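Side-chain contacts in mercuric reductase (Metallosphaera sedula, PDB 4YWO), which probably catalyses the NADPH-dependent reduction of mercuric ion to elemental mercury, using bound FAD as its cofactor: residues Ala359-Lys364 with Val394-Arg399; Ala340-Ile345 with Glu412-Ala417; Lys73-Glu76 with Ser80-Tyr83. One frame throughout, in Å; residues are numbered along the deposited sequence. Where two conformers were deposited one is given.

Contact 1: residues Ala359-Lys364 with Val394-Arg399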
loop_
_atom_site.group_PDB
_atom_site.type_symbol
_atom_site.label_atom_id
_atom_site.label_comp_id
_atom_site.label_asym_id
_atom_site.label_seq_id
_atom_site.Cartn_x
_atom_site.Cartn_y
_atom_site.Cartn_z
ATOM N N ALA A 359 6.638 -14.794 19.429
ATOM C CA ALA A 359 6.586 -15.290 20.834
ATOM C C ALA A 359 5.193 -15.714 21.187
ATOM O O ALA A 359 4.998 -16.770 21.779
ATOM C CB ALA A 359 7.028 -14.238 21.794
ATOM N N GLU A 360 4.159 -14.940 20.776
ATOM C CA GLU A 360 2.787 -15.363 21.037
ATOM C C GLU A 360 2.453 -16.645 20.355
ATOM O O GLU A 360 1.752 -17.473 20.910
ATOM C CB GLU A 360 1.769 -14.284 20.606
ATOM C CG GLU A 360 1.813 -13.112 21.500
ATOM C CD GLU A 360 1.188 -11.859 20.925
ATOM O OE1 GLU A 360 0.772 -11.834 19.737
ATOM O OE2 GLU A 360 1.004 -10.902 21.711
ATOM N N ALA A 361 2.888 -16.871 19.108
ATOM C CA ALA A 361 2.592 -18.074 18.386
ATOM C C ALA A 361 3.327 -19.263 19.076
ATOM O O ALA A 361 2.769 -20.365 19.189
ATOM C CB ALA A 361 3.014 -17.951 16.952
ATOM N N ARG A 362 4.565 -19.036 19.458
ATOM C CA ARG A 362 5.365 -20.145 20.070
ATOM C C ARG A 362 4.810 -20.516 21.417
ATOM O O ARG A 362 5.101 -21.622 21.878
ATOM C CB ARG A 362 6.838 -19.752 20.155
ATOM C CG ARG A 362 7.480 -19.790 18.777
ATOM C CD ARG A 362 9.010 -19.675 18.881
ATOM N NE ARG A 362 9.602 -19.530 17.555
ATOM C CZ ARG A 362 9.683 -20.465 16.621
ATOM N NH1 ARG A 362 9.281 -21.689 16.822
ATOM N NH2 ARG A 362 10.200 -20.148 15.467
ATOM N N ALA A 363 4.055 -19.656 22.057
ATOM C CA ALA A 363 3.408 -19.986 23.329
ATOM C C ALA A 363 2.178 -20.862 23.192
ATOM O O ALA A 363 1.652 -21.322 24.193
ATOM C CB ALA A 363 3.087 -18.762 24.117
ATOM N N LYS A 364 1.683 -21.070 21.982
ATOM C CA LYS A 364 0.536 -21.940 21.722
ATOM C C LYS A 364 0.993 -23.269 21.169
ATOM O O LYS A 364 2.136 -23.429 20.799
ATOM C CB LYS A 364 -0.385 -21.293 20.686
ATOM C CG LYS A 364 -0.941 -19.997 21.190
ATOM C CD LYS A 364 -1.678 -19.382 20.072
ATOM C CE LYS A 364 -2.354 -18.160 20.583
ATOM N NZ LYS A 364 -3.543 -17.985 19.724
ATOM N N VAL A 394 5.050 -14.790 10.446
ATOM C CA VAL A 394 4.944 -15.886 11.386
ATOM C C VAL A 394 3.893 -16.870 10.930
ATOM O O VAL A 394 2.794 -16.460 10.537
ATOM C CB VAL A 394 4.550 -15.385 12.768
ATOM C CG1 VAL A 394 4.462 -16.510 13.783
ATOM C CG2 VAL A 394 5.406 -14.232 13.295
ATOM N N THR A 395 4.234 -18.180 10.883
ATOM C CA THR A 395 3.223 -19.177 10.423
ATOM C C THR A 395 3.005 -20.164 11.555
ATOM O O THR A 395 3.880 -20.382 12.372
ATOM C CB THR A 395 3.602 -19.974 9.158
ATOM O OG1 THR A 395 4.817 -20.757 9.447
ATOM C CG2 THR A 395 3.879 -19.036 7.963
ATOM N N MET A 396 1.790 -20.744 11.632
ATOM C CA MET A 396 1.471 -21.753 12.674
ATOM C C MET A 396 0.768 -22.846 11.863
ATOM O O MET A 396 -0.216 -22.593 11.171
ATOM C CB MET A 396 0.591 -21.111 13.730
ATOM C CG MET A 396 -0.372 -22.081 14.444
ATOM S SD MET A 396 0.742 -22.870 15.575
ATOM C CE MET A 396 0.428 -21.610 16.855
ATOM N N ASN A 397 1.345 -24.051 11.893
ATOM C CA ASN A 397 0.851 -25.167 11.094
ATOM C C ASN A 397 0.715 -24.875 9.618
ATOM O O ASN A 397 -0.220 -25.317 8.938
ATOM C CB ASN A 397 -0.424 -25.706 11.755
ATOM C CG ASN A 397 -0.067 -26.415 13.008
ATOM O OD1 ASN A 397 1.014 -26.990 13.031
ATOM N ND2 ASN A 397 -0.838 -26.246 14.101
ATOM N N GLY A 398 1.630 -24.064 9.123
ATOM C CA GLY A 398 1.764 -23.725 7.764
ATOM C C GLY A 398 0.843 -22.577 7.306
ATOM O O GLY A 398 0.911 -22.209 6.186
ATOM N N ARG A 399 0.081 -22.040 8.220
ATOM C CA ARG A 399 -0.815 -20.843 7.853
ATOM C C ARG A 399 -0.187 -19.583 8.411
ATOM O O ARG A 399 0.306 -19.535 9.549
ATOM C CB ARG A 399 -2.207 -21.016 8.346
ATOM C CG ARG A 399 -2.846 -22.325 7.899
ATOM C CD ARG A 399 -4.316 -22.325 8.279
ATOM N NE ARG A 399 -4.948 -23.621 7.927
ATOM C CZ ARG A 399 -4.781 -24.727 8.588
ATOM N NH1 ARG A 399 -4.068 -24.763 9.725
ATOM N NH2 ARG A 399 -5.446 -25.817 8.200
#

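Contact 2: residues Ala340-Ile345 with Glu412-Ala417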
loop_
_atom_site.group_PDB
_atom_site.type_symbol
_atom_site.label_atom_id
_atom_site.label_comp_id
_atom_site.label_asym_id
_atom_site.label_seq_id
_atom_site.Cartn_x
_atom_site.Cartn_y
_atom_site.Cartn_z
ATOM N N ALA A 340 -6.876 -10.855 13.497
ATOM C CA ALA A 340 -6.704 -10.401 12.117
ATOM C C ALA A 340 -6.946 -8.877 12.020
ATOM O O ALA A 340 -7.226 -8.375 10.936
ATOM C CB ALA A 340 -7.622 -11.121 11.161
ATOM N N VAL A 341 -6.859 -8.166 13.127
ATOM C CA VAL A 341 -7.070 -6.708 13.136
ATOM C C VAL A 341 -5.701 -5.991 13.092
ATOM O O VAL A 341 -4.837 -6.138 13.998
ATOM C CB VAL A 341 -7.785 -6.291 14.418
ATOM C CG1 VAL A 341 -7.884 -4.781 14.502
ATOM C CG2 VAL A 341 -9.222 -6.835 14.390
ATOM N N PRO A 342 -5.471 -5.165 12.056
ATOM C CA PRO A 342 -4.169 -4.430 11.995
ATOM C C PRO A 342 -4.005 -3.230 12.847
ATOM O O PRO A 342 -5.017 -2.608 13.225
ATOM C CB PRO A 342 -4.048 -4.034 10.512
ATOM C CG PRO A 342 -5.485 -3.864 10.127
ATOM C CD PRO A 342 -6.306 -4.791 10.928
ATOM N N GLN A 343 -2.764 -2.945 13.262
ATOM C CA GLN A 343 -2.413 -1.703 13.903
ATOM C C GLN A 343 -1.192 -1.073 13.239
ATOM O O GLN A 343 -0.162 -1.731 13.044
ATOM C CB GLN A 343 -2.091 -1.877 15.404
ATOM C CG GLN A 343 -1.676 -0.547 16.043
ATOM C CD GLN A 343 -1.084 -0.709 17.437
ATOM O OE1 GLN A 343 -1.111 -1.794 18.048
ATOM N NE2 GLN A 343 -0.672 0.400 17.983
ATOM N N VAL A 344 -1.235 0.239 13.092
ATOM C CA VAL A 344 -0.188 0.977 12.415
ATOM C C VAL A 344 0.149 2.182 13.255
ATOM O O VAL A 344 -0.721 2.864 13.884
ATOM C CB VAL A 344 -0.621 1.498 10.984
ATOM C CG1 VAL A 344 0.381 2.431 10.333
ATOM C CG2 VAL A 344 -0.929 0.324 10.065
ATOM N N ILE A 345 1.423 2.413 13.326
ATOM C CA ILE A 345 2.037 3.677 13.842
ATOM C C ILE A 345 2.438 4.471 12.664
ATOM O O ILE A 345 3.299 4.067 11.846
ATOM C CB ILE A 345 3.196 3.335 14.801
ATOM C CG1 ILE A 345 2.757 2.515 15.949
ATOM C CG2 ILE A 345 3.814 4.655 15.313
ATOM C CD1 ILE A 345 3.846 2.001 16.866
ATOM N N GLU A 412 -0.074 0.552 3.935
ATOM C CA GLU A 412 -0.876 0.304 2.726
ATOM C C GLU A 412 -0.876 -1.164 2.367
ATOM O O GLU A 412 -1.719 -1.560 1.564
ATOM C CB GLU A 412 -0.446 1.180 1.551
ATOM C CG GLU A 412 -0.628 2.666 1.782
ATOM C CD GLU A 412 -2.103 3.125 1.984
ATOM O OE1 GLU A 412 -2.968 2.249 1.701
ATOM O OE2 GLU A 412 -2.389 4.246 2.537
ATOM N N MET A 413 0.115 -1.923 2.817
ATOM C CA MET A 413 0.204 -3.364 2.549
ATOM C C MET A 413 -0.322 -4.230 3.691
ATOM O O MET A 413 -0.523 -5.427 3.508
ATOM C CB MET A 413 1.630 -3.826 2.259
ATOM C CG MET A 413 2.499 -4.000 3.470
ATOM S SD MET A 413 4.197 -4.361 2.895
ATOM C CE MET A 413 4.994 -4.912 4.403
ATOM N N ILE A 414 -0.610 -3.670 4.856
ATOM C CA ILE A 414 -0.963 -4.487 6.019
ATOM C C ILE A 414 -2.349 -5.040 5.827
ATOM O O ILE A 414 -2.663 -6.106 6.371
ATOM C CB ILE A 414 -0.771 -3.734 7.345
ATOM C CG1 ILE A 414 -0.491 -4.702 8.525
ATOM C CG2 ILE A 414 -1.932 -2.784 7.656
ATOM C CD1 ILE A 414 0.800 -5.428 8.422
ATOM N N GLY A 415 -3.200 -4.435 4.954
ATOM C CA GLY A 415 -4.473 -5.027 4.712
ATOM C C GLY A 415 -4.358 -6.303 3.853
ATOM O O GLY A 415 -5.180 -7.220 4.049
ATOM N N GLU A 416 -3.386 -6.363 2.961
ATOM C CA GLU A 416 -3.115 -7.645 2.295
ATOM C C GLU A 416 -2.776 -8.718 3.285
ATOM O O GLU A 416 -3.289 -9.875 3.173
ATOM C CB GLU A 416 -2.048 -7.495 1.236
ATOM C CG GLU A 416 -1.704 -8.747 0.495
ATOM C CD GLU A 416 -0.617 -8.688 -0.573
ATOM O OE1 GLU A 416 -0.229 -7.575 -1.046
ATOM O OE2 GLU A 416 -0.030 -9.790 -0.878
ATOM N N ALA A 417 -1.957 -8.390 4.271
ATOM C CA ALA A 417 -1.616 -9.362 5.311
ATOM C C ALA A 417 -2.814 -9.764 6.154
ATOM O O ALA A 417 -2.960 -10.964 6.418
ATOM C CB ALA A 417 -0.482 -8.822 6.206
#

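Contact 3: residues Lys73-Glu76 with Ser80-Tyr83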
loop_
_atom_site.group_PDB
_atom_site.type_symbol
_atom_site.label_atom_id
_atom_site.label_comp_id
_atom_site.label_asym_id
_atom_site.label_seq_id
_atom_site.Cartn_x
_atom_site.Cartn_y
_atom_site.Cartn_z
ATOM N N LYS A 73 10.647 16.644 3.752
ATOM C CA LYS A 73 11.182 16.307 2.407
ATOM C C LYS A 73 11.656 17.535 1.709
ATOM O O LYS A 73 12.718 17.516 1.040
ATOM C CB LYS A 73 10.283 15.390 1.583
ATOM C CG LYS A 73 11.065 14.778 0.421
ATOM C CD LYS A 73 12.115 13.800 0.945
ATOM C CE LYS A 73 12.922 13.163 -0.129
ATOM N NZ LYS A 73 13.992 12.419 0.591
ATOM N N ALA A 74 10.852 18.576 1.765
ATOM C CA ALA A 74 11.270 19.867 1.168
ATOM C C ALA A 74 12.615 20.370 1.708
ATOM O O ALA A 74 13.459 20.886 0.895
ATOM C CB ALA A 74 10.201 20.907 1.294
ATOM N N ARG A 75 12.883 20.204 3.008
ATOM C CA ARG A 75 14.207 20.599 3.609
ATOM C C ARG A 75 15.279 19.706 3.121
ATOM O O ARG A 75 16.396 20.156 2.830
ATOM C CB ARG A 75 14.236 20.410 5.118
ATOM C CG ARG A 75 13.441 21.448 5.811
ATOM C CD ARG A 75 13.785 21.487 7.279
ATOM N NE ARG A 75 13.430 20.352 8.093
ATOM C CZ ARG A 75 12.182 20.034 8.432
ATOM N NH1 ARG A 75 11.140 20.746 8.000
ATOM N NH2 ARG A 75 12.005 18.961 9.179
ATOM N N GLU A 76 15.007 18.404 2.990
ATOM C CA GLU A 76 16.055 17.494 2.415
ATOM C C GLU A 76 16.422 17.805 1.019
ATOM O O GLU A 76 17.633 17.744 0.680
ATOM C CB GLU A 76 15.664 16.019 2.540
ATOM C CG GLU A 76 15.549 15.539 3.966
ATOM C CD GLU A 76 15.175 14.085 4.030
ATOM O OE1 GLU A 76 14.503 13.704 4.989
ATOM O OE2 GLU A 76 15.593 13.329 3.095
ATOM N N SER A 80 17.040 24.023 2.552
ATOM C CA SER A 80 16.492 25.171 3.274
ATOM C C SER A 80 15.950 24.756 4.610
ATOM O O SER A 80 15.661 23.588 4.849
ATOM C CB SER A 80 15.397 25.828 2.474
ATOM O OG SER A 80 15.953 26.281 1.277
ATOM N N GLU A 81 15.828 25.705 5.522
ATOM C CA GLU A 81 15.354 25.412 6.877
ATOM C C GLU A 81 13.863 25.791 6.938
ATOM O O GLU A 81 13.485 26.620 7.707
ATOM C CB GLU A 81 16.201 26.185 7.904
ATOM C CG GLU A 81 17.517 25.466 8.183
ATOM C CD GLU A 81 17.304 24.109 8.857
ATOM O OE1 GLU A 81 17.010 24.099 10.083
ATOM O OE2 GLU A 81 17.424 23.048 8.173
ATOM N N VAL A 82 13.033 25.254 6.061
ATOM C CA VAL A 82 11.649 25.548 6.037
ATOM C C VAL A 82 10.883 24.487 6.905
ATOM O O VAL A 82 11.061 23.330 6.708
ATOM C CB VAL A 82 11.209 25.560 4.614
ATOM C CG1 VAL A 82 11.477 24.191 3.951
ATOM C CG2 VAL A 82 9.796 25.960 4.488
ATOM N N TYR A 83 10.241 24.983 7.960
ATOM C CA TYR A 83 9.371 24.175 8.858
ATOM C C TYR A 83 7.903 24.574 8.672
ATOM O O TYR A 83 7.545 25.666 8.259
ATOM C CB TYR A 83 9.855 24.332 10.303
ATOM C CG TYR A 83 11.192 23.701 10.530
ATOM C CD1 TYR A 83 12.363 24.432 10.292
ATOM C CD2 TYR A 83 11.311 22.435 10.964
ATOM C CE1 TYR A 83 13.592 23.862 10.469
ATOM C CE2 TYR A 83 12.568 21.856 11.158
ATOM C CZ TYR A 83 13.677 22.591 10.887
ATOM O OH TYR A 83 14.874 21.978 11.117
#

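Contact 1: residues Ala359-Lys364 with Val394-Arg399
Ala361 and Met396 lie opposite each other, with their CA atoms 6.9 Å apart, where the short helix 358-362 packs against the end of strand 390-396. This strand forms a beta hairpin with strand 399-407 in the antiparallel sheet of the dimerisation domain. The hairpin closes in a type I' turn from Met396 to Arg399. Two backbone bonds hold that turn: Met396 N to Arg399 O, and Arg399 N to Met396 O. Both inner positions, Asn397 and Gly398, have the positive phi that this turn needs.

Ala361 meets both Val394 and Met396 of the strand. It directs its CB at the strand, and the methyl meets Val394 CG1 at 3.8 Å. In Val394 this CG1, anti to the backbone N (chi1 -179°), is the branch that touches. Two residues further along, Met396 points the same way from the strand. Its chain bends at chi2 (78°) and again at chi3 (90°). The bends carry the terminal methyl across to the helix side, in the corner between Ala361 and Lys364.

Only CB of Lys364 approaches, and the rest of the chain extends without joining the contact. Val368 of strand 368-374 packs against Ala361, Val394 and Met396, so the next strand of the sheet adds a third side to the cluster. Backbone hydrogen bonding between Asn397 and Glu367 ties the turn to the lead-in of that strand. The interface is partly buried and lies away from the flavin. Ala361 O, which already accepts Lys364 N at 3.1 Å, has Met396 CE 3.5 Å away, and the same methyl is 3.9 Å from Lys364 CB.

Contact 2: residues Ala340-Ile345 with Glu412-Ala417
Ile414 carries this contact, packing its CG2 methyl against Pro342 and Val344. It lies on helix 414-422, which packs against the sheet of the dimerisation domain at strand 343-345, outermost in this chain's sheet. The backbones come closest at Pro342 and Ile414, whose CA atoms are 6.8 Å apart.

Ile414 has its CG1 anti to the backbone N (chi1 -153°). This leaves CG2 between the N and the carbonyl carbon, directed at the strand. The methyl reaches Pro342 CB at 3.8 Å. Ile414 CG1 backs it up, 4.1 Å from the same Pro342 CB, so the proline ring is met by both branches of the isoleucine. Val344 is two residues on and faces the same way. Its CG2 lies 4.1 Å from Ile414 CG2, and the two side chains run side by side but head opposite ways.

Ile414 also packs on Ala352 and Val354 of the adjacent strand 350-355, so it spans two strands. Residues of the second subunit also pack here, Pro342 on its His435 and Val344 on its Met436, while Glu412 accepts hydrogen bonds from the backbone N atoms of Ile440 and Ala441 of that subunit. The side chain of Val344 is about 7 Å from the nearest atoms of a bound FAD.

All three touching residues are buried and purely aliphatic. The contact therefore rests on shape and exclusion of water, while polar links to the partner subunit come from the flanking Glu412.

Contact 3: residues Lys73-Glu76 with Ser80-Tyr83
A bend at chi3 (-67°) lays the Arg75 guanidinium flat on the Tyr83 ring. The two side chains cross at about a right angle. The two planes are 17° apart and their centres 3.9 Å apart, a stack that probably has cation-pi character. Tyr83 CE2 lies over the middle of the guanidinium, 3.3 Å from Arg75 CZ. The aliphatic part joins in: Arg75 CD sits over the same ring face, toward its rim, in a CH-pi contact.

The guanidinium is also held at its edge. Arg75 NH1 donates to Val82 O at 2.9 Å, almost within the guanidinium plane, with an N-H...O angle of 158°. Edge bond and face stack together fix how the group is rotated. Lower on the chain, Arg75 CG packs on Val82 CG1 at 3.9 Å and passes 3.2 Å from Ser80 O.

Tyr83 OH donates to Glu81 OE1 at 3.2 Å, which steadies the far end of the ring. Glu81 OE2 is 4.8 Å from Arg75 NE, too far for a salt bridge, but its negative charge may still stabilise the arginine.

Residues 80-83 run back along the end of helix 58-78, and Arg75 bridges the two. At the exit from the helix, Thr78 OG1 is hydrogen-bonded to both Ala74 O and Ser80 N. The whole lies at the surface, before helix 87-110, and Ala74 on the same helical turn packs on Val77 of the second subunit.

Overall arrangement
Contacts 1 and 2 belong to the dimerisation domain and reach the same antiparallel sheet. Their centres are 18 Å apart and their nearest atoms about 9 Å, so they do not touch. In sequence, both segments of contact 1 fall between those of contact 2. Contact 3 comes earlier, in the pyridine nucleotide-disulphide oxidoreductase region; its centre lies about 44 Å from the centre of contact 1 and about 30 Å from that of contact 2. Contacts 2 and 3 both meet the second subunit, at separate places, whereas contact 1 does not. Contact 2 is the one near the cofactor, with the Val344 side chain about 8 Å from that of the FAD-binding Lys62.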